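Local atomic coordinates of purine nucleoside phosphorylase (PDB entry 6B6K), a protein that catalyses the reversible phosphorolysis of purine nucleosides such as inosine and guanosine, giving the free base and ribose 1-phosphate. Residues 200-205 / 219-224; 137-142 / 194-199. All blocks are in the same frame, centred on the assembly; numbering follows the deposited sequence.

Interaction 1: 200-205 / 219-224. With CVG (6-methylpyridazin-3-ol), chain I; DMS (dimethyl sulfoxide), chain C; DMS (dimethyl sulfoxide), chain H.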
loop_
_atom_site.group_PDB
_atom_site.type_symbol
_atom_site.label_atom_id
_atom_site.label_comp_id
_atom_site.label_asym_id
_atom_site.label_seq_id
_atom_site.Cartn_x
_atom_site.Cartn_y
_atom_site.Cartn_z
ATOM N N PRO A 200 -8.063 3.220 -9.422
ATOM C CA PRO A 200 -8.307 3.784 -10.749
ATOM C C PRO A 200 -8.584 5.288 -10.787
ATOM O O PRO A 200 -8.835 5.804 -11.886
ATOM C CB PRO A 200 -9.560 3.033 -11.188
ATOM C CG PRO A 200 -10.342 2.836 -9.890
ATOM C CD PRO A 200 -9.272 2.611 -8.856
ATOM N N THR A 201 -8.613 5.979 -9.644
ATOM C CA THR A 201 -8.724 7.435 -9.666
ATOM C C THR A 201 -7.419 8.040 -10.184
ATOM O O THR A 201 -6.322 7.608 -9.807
ATOM C CB THR A 201 -9.062 7.978 -8.269
ATOM O OG1 THR A 201 -8.128 7.483 -7.305
ATOM C CG2 THR A 201 -10.454 7.525 -7.821
ATOM N N TYR A 202 -7.543 9.099 -11.005
ATOM C CA TYR A 202 -6.353 9.863 -11.351
ATOM C C TYR A 202 -5.738 10.409 -10.069
ATOM O O TYR A 202 -6.441 10.691 -9.090
ATOM C CB TYR A 202 -6.688 11.009 -12.331
ATOM C CG TYR A 202 -7.155 10.522 -13.699
ATOM C CD1 TYR A 202 -6.253 9.912 -14.582
ATOM C CD2 TYR A 202 -8.484 10.613 -14.074
ATOM C CE1 TYR A 202 -6.686 9.433 -15.841
ATOM C CE2 TYR A 202 -8.920 10.151 -15.298
ATOM C CZ TYR A 202 -8.022 9.540 -16.171
ATOM O OH TYR A 202 -8.513 9.081 -17.390
ATOM N N GLU A 203 -4.424 10.567 -10.063
ATOM C CA GLU A 203 -3.806 11.160 -8.888
ATOM C C GLU A 203 -4.405 12.550 -8.614
ATOM O O GLU A 203 -4.675 13.340 -9.527
ATOM C CB GLU A 203 -2.271 11.175 -9.037
ATOM C CG GLU A 203 -1.682 12.322 -9.774
ATOM C CD GLU A 203 -1.790 12.240 -11.280
ATOM O OE1 GLU A 203 -2.292 11.234 -11.865
ATOM O OE2 GLU A 203 -1.319 13.214 -11.925
ATOM N N SER A 204 -4.626 12.845 -7.325
ATOM C CA SER A 204 -5.213 14.121 -6.938
ATOM C C SER A 204 -4.215 15.263 -7.130
ATOM O O SER A 204 -3.007 15.023 -7.245
ATOM C CB SER A 204 -5.622 14.076 -5.466
ATOM O OG SER A 204 -4.472 14.055 -4.627
ATOM N N PRO A 205 -4.696 16.510 -7.153
ATOM C CA PRO A 205 -3.762 17.645 -7.305
ATOM C C PRO A 205 -2.651 17.635 -6.258
ATOM O O PRO A 205 -1.479 17.885 -6.588
ATOM C CB PRO A 205 -4.669 18.878 -7.195
ATOM C CG PRO A 205 -6.029 18.397 -7.581
ATOM C CD PRO A 205 -6.109 16.938 -7.202
ATOM N N VAL A 219 3.373 9.675 -14.214
ATOM C CA VAL A 219 2.563 8.827 -13.327
ATOM C C VAL A 219 1.518 8.055 -14.148
ATOM O O VAL A 219 0.856 8.620 -15.026
ATOM C CB VAL A 219 1.912 9.654 -12.195
ATOM C CG1 VAL A 219 1.058 10.785 -12.730
ATOM C CG2 VAL A 219 1.100 8.753 -11.248
ATOM N N GLY A 220 1.370 6.752 -13.861
ATOM C CA GLY A 220 0.349 5.953 -14.532
ATOM C C GLY A 220 -0.050 4.748 -13.695
ATOM O O GLY A 220 0.503 4.501 -12.611
ATOM N N MET A 221 -0.998 3.968 -14.239
ATOM C CA MET A 221 -1.669 2.899 -13.500
ATOM C C MET A 221 -1.356 1.498 -14.037
ATOM O O MET A 221 -2.115 0.550 -13.769
ATOM C CB MET A 221 -3.196 3.110 -13.531
ATOM C CG MET A 221 -3.699 4.421 -13.019
ATOM S SD MET A 221 -5.511 4.563 -13.306
ATOM C CE MET A 221 -5.715 6.307 -12.991
ATOM N N SER A 222 -0.295 1.344 -14.819
ATOM C CA SER A 222 0.008 0.052 -15.451
ATOM C C SER A 222 1.525 -0.140 -15.488
ATOM O O SER A 222 2.277 0.565 -14.803
ATOM C CB SER A 222 -0.595 -0.009 -16.868
ATOM O OG SER A 222 0.117 0.864 -17.716
ATOM N N THR A 223 1.962 -1.109 -16.309
ATOM C CA THR A 223 3.346 -1.295 -16.748
ATOM C C THR A 223 4.277 -1.913 -15.704
ATOM O O THR A 223 4.942 -2.927 -15.977
ATOM C CB THR A 223 3.863 0.023 -17.326
ATOM O OG1 THR A 223 3.065 0.364 -18.464
ATOM C CG2 THR A 223 5.328 -0.070 -17.797
ATOM N N VAL A 224 4.372 -1.315 -14.516
ATOM C CA VAL A 224 5.333 -1.816 -13.523
ATOM C C VAL A 224 5.099 -3.278 -13.154
ATOM O O VAL A 224 6.083 -4.030 -13.050
ATOM C CB VAL A 224 5.388 -0.851 -12.320
ATOM C CG1 VAL A 224 6.103 -1.460 -11.132
ATOM C CG2 VAL A 224 6.009 0.489 -12.722
HETATM C C4 CVG I . -3.045 8.228 -16.235
HETATM C C3 CVG I . -2.867 7.640 -15.016
HETATM C C2 CVG I . -2.564 8.455 -13.846
HETATM C C1 CVG I . -2.988 9.655 -16.345
HETATM O O CVG I . -2.379 7.910 -12.560
HETATM N N1 CVG I . -2.485 9.834 -13.983
HETATM N N CVG I . -2.701 10.455 -15.238
HETATM C C CVG I . -3.210 10.291 -17.710
HETATM S S DMS C . -6.355 5.994 -18.488
HETATM O O DMS C . -6.821 7.396 -18.714
HETATM C C1 DMS C . -4.847 5.545 -19.366
HETATM C C2 DMS C . -5.864 5.729 -16.767
HETATM S S DMS H . -2.754 2.082 -19.588
HETATM O O DMS H . -1.360 2.158 -19.080
HETATM C C1 DMS H . -2.840 2.927 -21.151
HETATM C C2 DMS H . -3.035 0.545 -20.478
#
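The loop around P200 to E203 runs almost antiparallel to V219 and G220 at the end of their strand and M221 just past it, the end-to-end directions 168° apart, yet the backbones stay well separated, CA of P200 lying 7.2 Å from CA of M221, and side chains do the touching. M221 spans the gap. Its chain is extended beyond CG (chi2 174°), which carries the terminal methyl up to the opposite backbone, where CE lies 3.3 Å from P200 O and also approaches the carbonyl oxygen of T201. P200 O has no hydrogen-bonding partner, so this buried carbonyl rests against a methyl group. The same CE is 4.0 Å from Y202 CD1, obliquely placed relative to the ring. At the other end, E203 and V219 meet at an angle: the valine methyl CG1 abuts the carboxylate, 3.5 Å from E203 OE1.

Between these two points sits 6-methylpyridazin-3-ol, in a pocket consistent with the purine-base site of the trimeric phosphorylases, where a glutamate faces the base. Here E203 OE1 makes a very short approach to ligand N1, 2.5 Å, whose bond type is undecided, while the bond from the ligand O to that same OE1 is weak at 3.4 Å. The glutamate reaches this place through a bend at chi2 (-78°), and S247 and S208 hold its other oxygen, OE2, which probably fixes the rotation of the carboxylate. The G220 backbone flanks the heterocycle, CA 3.7 Å from ligand C3. Y202 lies beside the ligand and sends its hydroxyl to a dimethyl sulfoxide oxygen, 2.7 Å from OH. Packing from F161 of the second subunit places the tyrosine at the subunit interface.

Interaction 2: 137-142 / 194-199; sequences HINFPG and YAFNGG. With CVG (6-methylpyridazin-3-ol), chain I.
Parallel strand pairing, continued by side-chain packing beyond the strand ends, joins 137-142 to 194-199 within the mixed central sheet. The short strand axes diverge by only 12°. I138 pairs through both its backbone N and O: its N donates to Y194 O at 2.9 Å, and its O accepts from F196 N at 3.0 Å, the latter bond nearly straight at 171°. One sheet face bears H137 and Y194, the other I138 and A195.

Past the pairing the 137-142 chain turns into the helix 140-143, N-capped by N139, whose OD1 takes G142 N from above the carbonyl plane. With its CG anti to the backbone N (chi1 -178°), the N139 side chain runs alongside F196 and brings OD1 to the edge of the phenyl ring, 3.5 Å from CD2. P141 makes a CH-pi contact instead over a face of that ring, CG standing 4.0 Å from its centroid. F140 turns its own edge to F196 O, with CD2 3.6 Å away, while L143 of the second subunit packs on both F140 and P141.

N197 sends ND2 to the ligand O in a nearly straight bond of 3.0 Å, and the same ND2 bonds T201 O, tying the asparagine to the 200-205 loop. The chemistry divides accordingly: strand bonds fix the register, whereas beyond them F196 O meets F140 and P141 carbons, a buried carbonyl satisfied by no hydrogen bond.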
loop_
_atom_site.group_PDB
_atom_site.type_symbol
_atom_site.label_atom_id
_atom_site.label_comp_id
_atom_site.label_asym_id
_atom_site.label_seq_id
_atom_site.Cartn_x
_atom_site.Cartn_y
_atom_site.Cartn_z
ATOM N N HIS A 137 11.683 3.366 -12.094
ATOM C CA HIS A 137 10.325 3.528 -11.543
ATOM C C HIS A 137 10.298 3.703 -10.015
ATOM O O HIS A 137 11.254 3.381 -9.297
ATOM C CB HIS A 137 9.361 2.405 -11.971
ATOM C CG HIS A 137 9.685 1.038 -11.422
ATOM N ND1 HIS A 137 9.800 -0.075 -12.234
ATOM C CD2 HIS A 137 9.845 0.593 -10.152
ATOM C CE1 HIS A 137 10.041 -1.140 -11.486
ATOM N NE2 HIS A 137 10.078 -0.763 -10.224
ATOM N N ILE A 138 9.178 4.237 -9.530
ATOM C CA ILE A 138 8.855 4.277 -8.103
ATOM C C ILE A 138 7.541 3.515 -7.937
ATOM O O ILE A 138 6.477 3.956 -8.402
ATOM C CB ILE A 138 8.779 5.699 -7.548
ATOM C CG1 ILE A 138 10.191 6.311 -7.578
ATOM C CG2 ILE A 138 8.245 5.706 -6.094
ATOM C CD1 ILE A 138 10.266 7.771 -7.297
ATOM N N ASN A 139 7.617 2.377 -7.250
ATOM C CA ASN A 139 6.538 1.382 -7.180
ATOM C C ASN A 139 5.837 1.485 -5.825
ATOM O O ASN A 139 6.161 0.766 -4.883
ATOM C CB ASN A 139 7.195 0.021 -7.386
ATOM C CG ASN A 139 6.223 -1.152 -7.393
ATOM O OD1 ASN A 139 4.992 -1.001 -7.391
ATOM N ND2 ASN A 139 6.800 -2.362 -7.361
ATOM N N PHE A 140 4.826 2.360 -5.732
ATOM C CA PHE A 140 4.148 2.543 -4.452
ATOM C C PHE A 140 3.449 1.273 -3.991
ATOM O O PHE A 140 3.568 0.939 -2.795
ATOM C CB PHE A 140 3.194 3.750 -4.510
ATOM C CG PHE A 140 3.919 5.086 -4.593
ATOM C CD1 PHE A 140 4.541 5.600 -3.482
ATOM C CD2 PHE A 140 3.984 5.787 -5.780
ATOM C CE1 PHE A 140 5.227 6.803 -3.540
ATOM C CE2 PHE A 140 4.680 7.000 -5.849
ATOM C CZ PHE A 140 5.290 7.502 -4.729
ATOM N N PRO A 141 2.769 0.510 -4.859
ATOM C CA PRO A 141 2.240 -0.790 -4.402
ATOM C C PRO A 141 3.317 -1.716 -3.859
ATOM O O PRO A 141 3.109 -2.382 -2.835
ATOM C CB PRO A 141 1.508 -1.342 -5.646
ATOM C CG PRO A 141 1.118 -0.069 -6.434
ATOM C CD PRO A 141 2.316 0.853 -6.219
ATOM N N GLY A 142 4.479 -1.787 -4.505
ATOM C CA GLY A 142 5.522 -2.678 -4.017
ATOM C C GLY A 142 6.075 -2.287 -2.655
ATOM O O GLY A 142 6.294 -3.149 -1.774
ATOM N N TYR A 194 9.049 6.665 -13.883
ATOM C CA TYR A 194 7.604 6.399 -13.843
ATOM C C TYR A 194 7.137 6.037 -12.438
ATOM O O TYR A 194 7.650 5.085 -11.837
ATOM C CB TYR A 194 7.294 5.240 -14.788
ATOM C CG TYR A 194 5.843 4.787 -14.954
ATOM C CD1 TYR A 194 5.105 5.190 -16.055
ATOM C CD2 TYR A 194 5.259 3.877 -14.070
ATOM C CE1 TYR A 194 3.800 4.755 -16.251
ATOM C CE2 TYR A 194 3.942 3.428 -14.265
ATOM C CZ TYR A 194 3.227 3.862 -15.362
ATOM O OH TYR A 194 1.941 3.406 -15.541
ATOM N N ALA A 195 6.139 6.776 -11.932
ATOM C CA ALA A 195 5.482 6.447 -10.663
ATOM C C ALA A 195 4.265 5.587 -10.956
ATOM O O ALA A 195 3.407 5.981 -11.749
ATOM C CB ALA A 195 4.996 7.695 -9.935
ATOM N N PHE A 196 4.170 4.439 -10.267
ATOM C CA PHE A 196 3.006 3.545 -10.367
ATOM C C PHE A 196 1.969 3.966 -9.310
ATOM O O PHE A 196 2.178 3.759 -8.107
ATOM C CB PHE A 196 3.466 2.099 -10.187
ATOM C CG PHE A 196 2.366 1.046 -10.290
ATOM C CD1 PHE A 196 1.155 1.275 -10.947
ATOM C CD2 PHE A 196 2.575 -0.220 -9.732
ATOM C CE1 PHE A 196 0.173 0.266 -11.024
ATOM C CE2 PHE A 196 1.600 -1.201 -9.797
ATOM C CZ PHE A 196 0.387 -0.972 -10.437
ATOM N N ASN A 197 0.857 4.583 -9.776
ATOM C CA ASN A 197 -0.364 4.848 -8.999
ATOM C C ASN A 197 -1.314 3.669 -9.219
ATOM O O ASN A 197 -1.754 3.427 -10.345
ATOM C CB ASN A 197 -1.007 6.144 -9.511
ATOM C CG ASN A 197 -2.435 6.381 -8.979
ATOM O OD1 ASN A 197 -2.807 5.924 -7.894
ATOM N ND2 ASN A 197 -3.254 7.098 -9.796
ATOM N N GLY A 198 -1.618 2.917 -8.148
ATOM C CA GLY A 198 -2.483 1.754 -8.307
ATOM C C GLY A 198 -3.804 2.055 -9.010
ATOM O O GLY A 198 -4.319 1.235 -9.781
ATOM N N GLY A 199 -4.373 3.218 -8.769
ATOM C CA GLY A 199 -5.619 3.613 -9.442
ATOM C C GLY A 199 -6.884 3.011 -8.816
ATOM O O GLY A 199 -6.813 2.373 -7.744
HETATM C C4 CVG I . -3.045 8.228 -16.235
HETATM C C3 CVG I . -2.867 7.640 -15.016
HETATM C C2 CVG I . -2.564 8.455 -13.846
HETATM C C1 CVG I . -2.988 9.655 -16.345
HETATM O O CVG I . -2.379 7.910 -12.560
HETATM N N1 CVG I . -2.485 9.834 -13.983
HETATM N N CVG I . -2.701 10.455 -15.238
HETATM C C CVG I . -3.210 10.291 -17.710
#

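In the fold
Both contacts are buried, their centres 8 Å apart; each uses one of two neighbouring strands, 189-196 and 218-220, of one sheet. Interaction 2 belongs to the framework, where main-chain bonds set the strand register; interaction 1 has no hydrogen bond between its segments and relies on van der Waals contacts, several of methyls on oxygens, and a shared ligand. The two are joined by a probable hydrogen bond between N197 N and G220 O at 2.9 Å. Both supply polar atoms to the same heterocycle, and both reach neighbouring subunits: S204 OG bonds H137 O of the second subunit. The pair illustrates how paired strands can lead into loops that line a ligand site at a subunit interface.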